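Local coordinates for protein Niban 2 (Homo sapiens, PDB 7CTP) that may suppress apoptosis and promote melanoma cell invasion, and is a myristoylated, PH-domain-containing member of the Niban family, at residues L411-L416 with S423-F428. Numbering follows the deposited sequence.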
# COMPACT_ATOMS: atom_id res chain seq x y z
N LEU A 411 1.94 16.39 -4.13
CA LEU A 411 1.21 15.70 -5.19
C LEU A 411 -0.27 16.03 -5.11
O LEU A 411 -0.87 15.94 -4.04
CB LEU A 411 1.40 14.19 -5.09
CG LEU A 411 0.54 13.40 -6.08
CD1 LEU A 411 0.92 13.76 -7.51
CD2 LEU A 411 0.65 11.90 -5.85
N ARG A 412 -0.85 16.42 -6.25
CA ARG A 412 -2.29 16.58 -6.37
C ARG A 412 -2.71 16.10 -7.75
O ARG A 412 -2.27 16.65 -8.76
CB ARG A 412 -2.71 18.04 -6.16
CG ARG A 412 -2.53 18.51 -4.72
CD ARG A 412 -3.08 19.91 -4.47
NE ARG A 412 -4.55 19.94 -4.48
CZ ARG A 412 -5.28 20.30 -5.53
NH1 ARG A 412 -4.68 20.66 -6.66
NH2 ARG A 412 -6.60 20.30 -5.45
N LEU A 413 -3.56 15.06 -7.79
CA LEU A 413 -3.97 14.41 -9.03
C LEU A 413 -5.45 14.65 -9.27
O LEU A 413 -6.25 14.50 -8.34
CB LEU A 413 -3.70 12.91 -8.99
CG LEU A 413 -2.26 12.39 -9.02
CD1 LEU A 413 -2.22 10.92 -8.62
CD2 LEU A 413 -1.63 12.60 -10.39
N ASP A 414 -5.81 15.01 -10.49
CA ASP A 414 -7.20 15.02 -10.90
C ASP A 414 -7.60 13.64 -11.38
O ASP A 414 -6.78 12.87 -11.88
CB ASP A 414 -7.44 16.02 -12.03
CG ASP A 414 -7.68 17.44 -11.54
OD1 ASP A 414 -7.55 17.70 -10.32
OD2 ASP A 414 -8.00 18.30 -12.39
N GLY A 415 -8.88 13.31 -11.21
CA GLY A 415 -9.45 12.16 -11.88
C GLY A 415 -9.88 12.55 -13.28
O GLY A 415 -9.61 13.64 -13.77
N LEU A 416 -10.56 11.61 -13.94
CA LEU A 416 -11.01 11.85 -15.30
C LEU A 416 -12.40 12.49 -15.35
O LEU A 416 -13.03 12.51 -16.42
CB LEU A 416 -10.96 10.55 -16.09
CG LEU A 416 -9.55 10.28 -16.61
CD1 LEU A 416 -9.49 8.92 -17.28
CD2 LEU A 416 -9.11 11.37 -17.58
N SER A 423 -8.43 9.83 -3.46
CA SER A 423 -7.98 8.46 -3.26
C SER A 423 -6.74 8.16 -4.08
O SER A 423 -5.77 7.59 -3.56
CB SER A 423 -9.10 7.49 -3.62
OG SER A 423 -10.28 7.80 -2.89
N SER A 424 -6.76 8.52 -5.37
CA SER A 424 -5.59 8.30 -6.23
C SER A 424 -4.37 8.99 -5.66
O SER A 424 -3.28 8.42 -5.61
CB SER A 424 -5.87 8.80 -7.65
OG SER A 424 -6.89 8.04 -8.27
N THR A 425 -4.54 10.24 -5.21
CA THR A 425 -3.42 10.99 -4.65
C THR A 425 -2.82 10.28 -3.44
O THR A 425 -1.60 10.10 -3.35
CB THR A 425 -3.87 12.40 -4.29
OG1 THR A 425 -4.22 13.10 -5.49
CG2 THR A 425 -2.74 13.14 -3.58
N SER A 426 -3.67 9.86 -2.50
CA SER A 426 -3.19 9.17 -1.31
C SER A 426 -2.45 7.89 -1.66
O SER A 426 -1.32 7.66 -1.20
CB SER A 426 -4.37 8.87 -0.38
OG SER A 426 -3.93 8.14 0.75
N VAL A 427 -3.07 7.03 -2.47
CA VAL A 427 -2.46 5.74 -2.80
C VAL A 427 -1.13 5.94 -3.51
O VAL A 427 -0.14 5.25 -3.22
CB VAL A 427 -3.44 4.91 -3.65
CG1 VAL A 427 -2.72 3.74 -4.30
CG2 VAL A 427 -4.59 4.42 -2.76
N PHE A 428 -1.06 6.91 -4.42
CA PHE A 428 0.14 7.03 -5.23
C PHE A 428 1.26 7.74 -4.49
O PHE A 428 2.44 7.51 -4.80
CB PHE A 428 -0.23 7.70 -6.56
CG PHE A 428 -0.98 6.77 -7.47
CD1 PHE A 428 -0.48 5.50 -7.73
CD2 PHE A 428 -2.20 7.13 -8.01
CE1 PHE A 428 -1.17 4.62 -8.55
CE2 PHE A 428 -2.89 6.25 -8.82
CZ PHE A 428 -2.38 5.00 -9.09
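Thr-425 lays its two branches against the backbone of the extended segment 411-416, the hydroxyl meeting Leu-413 and the methyl meeting Leu-411. Its OG1 accepts a hydrogen bond from the backbone N of Leu-413, 3.1 Å away, with a moderately bent N-H...O angle of 151°. The same hydroxyl donates to the carbonyl O of Asp-421, the residue just before the helix, so a single small polar group serves two backbone partners. Chi1 of -66° sets OG1 beside Thr-425's own backbone N and CG2 anti to that N, beside the carbonyl carbon, where the methyl lies 3.4 Å from the carbonyl O of Leu-411. Threonine suits the place because one branch is polar and the other apolar. The loop between helices 402-405 and 422-455, in this largely helical part of Niban 2, passes over the first turns of the latter, nearest at Leu-413 and Thr-425, before the chain enters that helix. With an alanine here the N-H of Leu-413 would probably lose this acceptor, the carbonyl of Asp-421 its hydroxyl partner, and a gap would open beside Leu-411. The leucines supply the apolar bulk. CD1 of Leu-413 comes obliquely to the ring of Phe-428, 3.8 Å from its CD2, the two side chains running nearly at right angles. Leu-411, with CG anti to its own N (chi1 174°), slides past Thr-425 and brings CD2 to 4.3 Å from CB of Phe-428. Helix 342-378 covers both leucines through Leu-349, while phenylalanine suits position 428 because its broad apolar side chain also meets Ala-494 and Gln-497 of helix 464-511.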